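Local coordinates for PTS system, nitrogen regulatory IIA protein (Neisseria meningitidis, PDB 2A0J), which probably accepts and relays phosphoryl groups as a IIA-type component of the phosphotransferase system, acting in nitrogen regulation, at residues Leu54-Leu59 with Asp90-Lys95; Ala64-Arg69 with Ser98-Leu103. All coordinates share one frame; numbering follows the deposited sequence.

Contact 1 of 2, residues Leu54-Leu59 with Asp90-Lys95; sequences LGSTGL and DAPDGK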
ATOM      1  N   LEU A  54     -10.582  11.990   0.523  1.00 12.48           N
ATOM      2  CA  LEU A  54     -11.739  11.721   1.362  1.00 21.29           C
ATOM      3  C   LEU A  54     -11.345  11.530   2.818  1.00 26.63           C
ATOM      4  O   LEU A  54     -12.171  11.673   3.711  1.00 30.10           O
ATOM      5  CB  LEU A  54     -12.474  10.476   0.870  1.00 12.32           C
ATOM      6  CG  LEU A  54     -12.993  10.452  -0.567  1.00 11.81           C
ATOM      7  CD1 LEU A  54     -13.974   9.297  -0.693  1.00  9.31           C
ATOM      8  CD2 LEU A  54     -13.679  11.771  -0.924  1.00 12.17           C
ATOM      9  N   GLY A  55     -10.078  11.198   3.050  1.00 29.69           N
ATOM     10  CA  GLY A  55      -9.600  10.991   4.404  1.00 26.51           C
ATOM     11  C   GLY A  55      -8.475   9.972   4.464  1.00 21.82           C
ATOM     12  O   GLY A  55      -8.406   9.068   3.631  1.00 22.20           O
ATOM     13  N   SER A  56      -7.605  10.118   5.459  1.00 12.87           N
ATOM     14  CA  SER A  56      -6.467   9.227   5.645  1.00 17.91           C
ATOM     15  C   SER A  56      -6.806   7.743   5.602  1.00 18.94           C
ATOM     16  O   SER A  56      -7.756   7.278   6.241  1.00 20.05           O
ATOM     17  CB  SER A  56      -5.766   9.531   6.971  1.00 12.63           C
ATOM     18  OG  SER A  56      -4.584   8.755   7.105  1.00 18.35           O
ATOM     19  N   THR A  57      -6.004   7.001   4.845  1.00 16.00           N
ATOM     20  CA  THR A  57      -6.187   5.567   4.715  1.00 13.01           C
ATOM     21  C   THR A  57      -5.330   4.869   5.748  1.00  8.48           C
ATOM     22  O   THR A  57      -5.080   3.675   5.652  1.00 13.88           O
ATOM     23  CB  THR A  57      -5.820   5.074   3.297  1.00 16.40           C
ATOM     24  OG1 THR A  57      -4.582   5.668   2.873  1.00 20.21           O
ATOM     25  CG2 THR A  57      -6.919   5.453   2.321  1.00 18.74           C
ATOM     26  N   GLY A  58      -4.882   5.639   6.737  1.00 15.81           N
ATOM     27  CA  GLY A  58      -4.086   5.090   7.818  1.00 13.11           C
ATOM     28  C   GLY A  58      -5.002   4.293   8.728  1.00 15.77           C
ATOM     29  O   GLY A  58      -6.100   4.741   9.062  1.00 14.28           O
ATOM     30  N   LEU A  59      -4.562   3.105   9.127  1.00 19.44           N
ATOM     31  CA  LEU A  59      -5.365   2.242   9.989  1.00 19.00           C
ATOM     32  C   LEU A  59      -5.041   2.460  11.456  1.00 20.43           C
ATOM     33  O   LEU A  59      -5.738   1.961  12.337  1.00 18.80           O
ATOM     34  CB  LEU A  59      -5.115   0.774   9.639  1.00 21.37           C
ATOM     35  CG  LEU A  59      -5.475   0.297   8.231  1.00 16.86           C
ATOM     36  CD1 LEU A  59      -4.973  -1.123   8.043  1.00 17.89           C
ATOM     37  CD2 LEU A  59      -6.979   0.370   8.029  1.00 18.76           C
ATOM     38  N   ASP A  90      -1.415  11.775   8.671  1.00 13.20           N
ATOM     39  CA  ASP A  90      -2.711  12.308   9.062  1.00 13.09           C
ATOM     40  C   ASP A  90      -3.580  11.152   9.566  1.00 20.22           C
ATOM     41  O   ASP A  90      -4.806  11.194   9.484  1.00 16.80           O
ATOM     42  CB  ASP A  90      -3.380  13.002   7.868  1.00 19.87           C
ATOM     43  CG  ASP A  90      -2.444  13.986   7.156  1.00 36.42           C
ATOM     44  OD1 ASP A  90      -1.641  13.552   6.297  1.00 39.81           O
ATOM     45  OD2 ASP A  90      -2.497  15.197   7.467  1.00 36.28           O
ATOM     46  N   ALA A  91      -2.917  10.123  10.094  1.00 18.31           N
ATOM     47  CA  ALA A  91      -3.572   8.926  10.618  1.00 19.17           C
ATOM     48  C   ALA A  91      -4.634   9.186  11.689  1.00 23.03           C
ATOM     49  O   ALA A  91      -4.630  10.228  12.348  1.00 21.34           O
ATOM     50  CB  ALA A  91      -2.523   7.970  11.164  1.00 15.79           C
ATOM     51  N   PRO A  92      -5.551   8.218  11.885  1.00 24.22           N
ATOM     52  CA  PRO A  92      -6.647   8.278  12.862  1.00 22.25           C
ATOM     53  C   PRO A  92      -6.227   8.381  14.332  1.00 18.49           C
ATOM     54  O   PRO A  92      -7.024   8.809  15.169  1.00 23.29           O
ATOM     55  CB  PRO A  92      -7.434   6.992  12.582  1.00 23.52           C
ATOM     56  CG  PRO A  92      -7.161   6.722  11.156  1.00 30.59           C
ATOM     57  CD  PRO A  92      -5.684   7.013  11.047  1.00 20.54           C
ATOM     58  N   ASP A  93      -5.001   7.971  14.658  1.00 12.57           N
ATOM     59  CA  ASP A  93      -4.537   8.061  16.045  1.00 19.98           C
ATOM     60  C   ASP A  93      -3.414   9.086  16.286  1.00 26.13           C
ATOM     61  O   ASP A  93      -2.885   9.188  17.393  1.00 28.07           O
ATOM     62  CB  ASP A  93      -4.100   6.683  16.573  1.00 17.52           C
ATOM     63  CG  ASP A  93      -3.036   6.001  15.703  1.00 33.97           C
ATOM     64  OD1 ASP A  93      -2.249   6.684  15.011  1.00 26.19           O
ATOM     65  OD2 ASP A  93      -2.975   4.756  15.735  1.00 43.03           O
ATOM     66  N   GLY A  94      -3.052   9.839  15.251  1.00 23.40           N
ATOM     67  CA  GLY A  94      -2.015  10.849  15.393  1.00 25.52           C
ATOM     68  C   GLY A  94      -0.570  10.401  15.214  1.00 25.39           C
ATOM     69  O   GLY A  94       0.336  11.234  15.176  1.00 25.18           O
ATOM     70  N   LYS A  95      -0.340   9.098  15.110  1.00 20.15           N
ATOM     71  CA  LYS A  95       1.019   8.592  14.942  1.00 23.08           C
ATOM     72  C   LYS A  95       1.382   8.449  13.474  1.00 22.56           C
ATOM     73  O   LYS A  95       0.547   8.064  12.658  1.00 23.76           O
ATOM     74  CB  LYS A  95       1.177   7.226  15.615  1.00 29.86           C
ATOM     75  CG  LYS A  95       0.892   7.205  17.108  1.00 33.58           C
ATOM     76  CD  LYS A  95       1.092   5.803  17.670  1.00 34.68           C
ATOM     77  CE  LYS A  95       0.680   5.723  19.126  1.00 39.71           C
ATOM     78  NZ  LYS A  95      -0.775   6.009  19.297  1.00 60.25           N
TER

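Contact 2 of 2, residues Ala64-Arg69 with Ser98-Leu103; sequences AIPHGR and SLIFIL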
ATOM      1  N   ALA A  64      -0.899   1.836   7.060  1.00 19.60           N
ATOM      2  CA  ALA A  64      -1.816   2.514   6.149  1.00 14.61           C
ATOM      3  C   ALA A  64      -2.042   1.648   4.908  1.00 17.94           C
ATOM      4  O   ALA A  64      -1.220   0.786   4.573  1.00 15.43           O
ATOM      5  CB  ALA A  64      -1.252   3.882   5.750  1.00  6.54           C
ATOM      6  N   ILE A  65      -3.157   1.888   4.228  1.00  9.07           N
ATOM      7  CA  ILE A  65      -3.512   1.137   3.030  1.00  7.95           C
ATOM      8  C   ILE A  65      -4.082   2.041   1.946  1.00 10.87           C
ATOM      9  O   ILE A  65      -5.276   2.005   1.666  1.00 10.63           O
ATOM     10  CB  ILE A  65      -4.565   0.046   3.340  1.00 19.19           C
ATOM     11  CG1 ILE A  65      -5.702   0.645   4.181  1.00 34.04           C
ATOM     12  CG2 ILE A  65      -3.912  -1.129   4.051  1.00 21.04           C
ATOM     13  CD1 ILE A  65      -6.916  -0.251   4.326  1.00 34.92           C
ATOM     14  N   PRO A  66      -3.233   2.870   1.319  1.00  7.82           N
ATOM     15  CA  PRO A  66      -3.745   3.755   0.268  1.00  8.03           C
ATOM     16  C   PRO A  66      -4.270   2.891  -0.882  1.00 16.69           C
ATOM     17  O   PRO A  66      -3.668   1.870  -1.215  1.00 17.37           O
ATOM     18  CB  PRO A  66      -2.507   4.565  -0.148  1.00  7.17           C
ATOM     19  CG  PRO A  66      -1.569   4.446   1.014  1.00  3.91           C
ATOM     20  CD  PRO A  66      -1.778   3.035   1.491  1.00 12.49           C
ATOM     21  N   HIS A  67      -5.384   3.285  -1.490  1.00 20.57           N
ATOM     22  CA  HIS A  67      -5.921   2.504  -2.603  1.00 20.26           C
ATOM     23  C   HIS A  67      -6.774   3.331  -3.574  1.00 24.01           C
ATOM     24  O   HIS A  67      -7.201   4.443  -3.252  1.00 25.63           O
ATOM     25  CB  HIS A  67      -6.734   1.314  -2.068  1.00 23.32           C
ATOM     26  CG  HIS A  67      -7.823   1.697  -1.112  1.00 13.10           C
ATOM     27  ND1 HIS A  67      -7.590   1.942   0.224  1.00 13.16           N
ATOM     28  CD2 HIS A  67      -9.149   1.896  -1.305  1.00  8.13           C
ATOM     29  CE1 HIS A  67      -8.726   2.273   0.813  1.00 19.89           C
ATOM     30  NE2 HIS A  67      -9.687   2.254  -0.093  1.00 21.16           N
ATOM     31  N   GLY A  68      -7.016   2.780  -4.762  1.00 19.97           N
ATOM     32  CA  GLY A  68      -7.807   3.471  -5.767  1.00 13.77           C
ATOM     33  C   GLY A  68      -8.299   2.564  -6.884  1.00 18.09           C
ATOM     34  O   GLY A  68      -7.721   1.512  -7.150  1.00 22.87           O
ATOM     35  N   ARG A  69      -9.378   2.974  -7.543  1.00 13.17           N
ATOM     36  CA  ARG A  69      -9.956   2.193  -8.623  1.00 16.24           C
ATOM     37  C   ARG A  69      -9.928   3.005  -9.918  1.00 18.73           C
ATOM     38  O   ARG A  69      -9.818   4.228  -9.892  1.00 16.87           O
ATOM     39  CB  ARG A  69     -11.402   1.815  -8.282  1.00 22.99           C
ATOM     40  CG  ARG A  69     -11.620   1.385  -6.833  1.00 43.54           C
ATOM     41  CD  ARG A  69     -13.082   1.044  -6.547  1.00 33.55           C
ATOM     42  NE  ARG A  69     -13.416   1.182  -5.128  1.00 56.94           N
ATOM     43  CZ  ARG A  69     -12.975   0.388  -4.153  1.00 71.95           C
ATOM     44  NH1 ARG A  69     -12.167  -0.631  -4.420  1.00 82.25           N
ATOM     45  NH2 ARG A  69     -13.340   0.616  -2.898  1.00 67.63           N
ATOM     46  N   SER A  98       5.026   3.847   8.978  1.00  9.97           N
ATOM     47  CA  SER A  98       6.253   3.296   8.398  1.00 10.76           C
ATOM     48  C   SER A  98       5.975   2.089   7.510  1.00 13.61           C
ATOM     49  O   SER A  98       6.859   1.610   6.796  1.00 16.31           O
ATOM     50  CB  SER A  98       7.239   2.900   9.505  1.00  3.72           C
ATOM     51  OG  SER A  98       7.789   4.042  10.147  1.00 10.96           O
ATOM     52  N   LEU A  99       4.746   1.594   7.565  1.00 15.74           N
ATOM     53  CA  LEU A  99       4.356   0.445   6.760  1.00 13.73           C
ATOM     54  C   LEU A  99       3.201   0.817   5.833  1.00 12.00           C
ATOM     55  O   LEU A  99       2.080   1.051   6.283  1.00 15.88           O
ATOM     56  CB  LEU A  99       3.978  -0.718   7.675  1.00  5.22           C
ATOM     57  CG  LEU A  99       5.130  -1.139   8.596  1.00 14.78           C
ATOM     58  CD1 LEU A  99       4.783  -2.431   9.321  1.00 28.01           C
ATOM     59  CD2 LEU A  99       6.396  -1.320   7.777  1.00  3.60           C
ATOM     60  N   ILE A 100       3.485   0.873   4.536  1.00 14.15           N
ATOM     61  CA  ILE A 100       2.471   1.253   3.557  1.00 22.79           C
ATOM     62  C   ILE A 100       2.168   0.196   2.484  1.00 22.40           C
ATOM     63  O   ILE A 100       3.055  -0.224   1.739  1.00 20.55           O
ATOM     64  CB  ILE A 100       2.870   2.586   2.822  1.00 21.21           C
ATOM     65  CG1 ILE A 100       3.238   3.675   3.838  1.00 13.56           C
ATOM     66  CG2 ILE A 100       1.712   3.081   1.956  1.00  5.20           C
ATOM     67  CD1 ILE A 100       4.647   3.575   4.387  1.00 11.32           C
ATOM     68  N   PHE A 101       0.908  -0.232   2.413  1.00 17.66           N
ATOM     69  CA  PHE A 101       0.488  -1.192   1.396  1.00 16.14           C
ATOM     70  C   PHE A 101      -0.462  -0.466   0.424  1.00 14.17           C
ATOM     71  O   PHE A 101      -1.529   0.002   0.824  1.00  5.93           O
ATOM     72  CB  PHE A 101      -0.215  -2.401   2.037  1.00 12.20           C
ATOM     73  CG  PHE A 101      -0.436  -3.548   1.082  1.00 13.55           C
ATOM     74  CD1 PHE A 101      -1.355  -3.440   0.037  1.00 32.39           C
ATOM     75  CD2 PHE A 101       0.314  -4.715   1.193  1.00 12.15           C
ATOM     76  CE1 PHE A 101      -1.520  -4.475  -0.889  1.00 23.97           C
ATOM     77  CE2 PHE A 101       0.159  -5.760   0.271  1.00 17.07           C
ATOM     78  CZ  PHE A 101      -0.759  -5.638  -0.771  1.00 22.12           C
ATOM     79  N   ILE A 102      -0.063  -0.357  -0.844  1.00 15.07           N
ATOM     80  CA  ILE A 102      -0.886   0.323  -1.847  1.00 14.35           C
ATOM     81  C   ILE A 102      -1.585  -0.682  -2.741  1.00  9.81           C
ATOM     82  O   ILE A 102      -0.991  -1.675  -3.143  1.00 16.24           O
ATOM     83  CB  ILE A 102      -0.056   1.250  -2.766  1.00 15.09           C
ATOM     84  CG1 ILE A 102       0.896   2.118  -1.941  1.00 15.54           C
ATOM     85  CG2 ILE A 102      -0.990   2.126  -3.586  1.00 19.08           C
ATOM     86  CD1 ILE A 102       2.183   1.405  -1.523  1.00 16.89           C
ATOM     87  N   LEU A 103      -2.848  -0.418  -3.052  1.00 14.28           N
ATOM     88  CA  LEU A 103      -3.627  -1.304  -3.908  1.00 17.32           C
ATOM     89  C   LEU A 103      -4.400  -0.555  -4.988  1.00 19.09           C
ATOM     90  O   LEU A 103      -5.136   0.386  -4.688  1.00 26.34           O
ATOM     91  CB  LEU A 103      -4.623  -2.112  -3.076  1.00 17.71           C
ATOM     92  CG  LEU A 103      -5.463  -3.084  -3.915  1.00 29.04           C
ATOM     93  CD1 LEU A 103      -4.555  -4.165  -4.482  1.00 29.37           C
ATOM     94  CD2 LEU A 103      -6.562  -3.708  -3.081  1.00 13.13           C
TER

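Contact 1 of 2, residues Leu54-Leu59 with Asp90-Lys95
Extended away from its own backbone nitrogen (chi1 -175°), the hydroxyl of S56 lies beside its carbonyl carbon, while its CB faces the carbonyl end of D90. S56 CB rests 3.2 Å from D90 O, and S56 OG passes 3.7 Å from A91 CA. The hydroxyl makes no bond across this contact. It accepts the amide of G58, S56 OG to G58 N being 3.2 Å with an angle of 152° at the hydrogen, which defines an ST turn. It also gives a hydrogen bond to the carbonyl of F89, just before D90, and so ties the two loops at their edge. Further along, the pyrrolidine ring of P92 lies against the carbonyl of G58, with P92 CD 3.0 Å and P92 CG 3.1 Å from G58 O. Because G58 has no side chain, the two backbones come together here, G58 CA to A91 CA being 4.8 Å. A type I turn then runs from A91 to G94. Leaving it, D93 OD1 takes the amide of K95 in an Asx turn, and D93 OD2 binds the backbone N of Q61. Polar ties to residues just outside the segments thus run from S56 to F89 and from D93 to Q61, while the loops themselves meet through aliphatic carbons against carbonyl oxygens, a contact of van der Waals kind.

Contact 2 of 2, residues Ala64-Arg69 with Ser98-Leu103
The ring of P66 is the main bump: its CD sits in the dip between the CG2 methyl of I100, 3.5 Å from P66 CD, and the carbonyl of F101, whose O is 3.1 Å from P66 CD. The side chains of P66 and I100 cross at about a right angle, and I102 CG1 borders the same proline more loosely, 4.4 Å from P66 CD. Having no N-H, P66 gives no hydrogen bond to the carbonyl of F101, which is met instead by a CA-H...O contact, I65 CA to F101 O being 3.2 Å. Parallel pairing resumes on both sides of this interruption. F101 N reaches A64 O almost straight (177°), and L103 N and G68 N bind P66 O and L103 O. The sequence AIPHGR fits the type 2 EIIA histidine signature, so H67 is probably the phosphoryl-accepting residue of this edge strand in the mixed sheet. A64 and I100 share one face; H67 and L103 project from the other, their CB atoms 4.1 Å apart. With chi1 at 55°, H67 CG sits between the backbone N and the carbonyl carbon, folding the imidazole back toward I65. There H67 ND1 gives a 2.7 Å hydrogen bond to I65 O, lying in the ring plane, which fixes the ring's rotation. I65 itself turns from the strand pair toward L117 and F124 of helix 110-124.

Overall arrangement
Contact 2 lies in the core, its centre about 3 Å from the chain centre, whereas contact 1 is a surface contact some 14 Å out; their own centres are about 12 Å apart. The 54-59 and 90-95 loops run into strands 63-70 and 97-106 respectively, so the same two runs of chain meet first as loops and then as paired strands. Backbone hydrogen bonds and apolar side chains hold the buried pair; the outer pair has no hydrogen bond directly across it. The contacts also touch: T57 O lies 3.0 Å from I65 N, a probable hydrogen bond, and L59 packs on I65, joining the surface loop to the strand that carries H67.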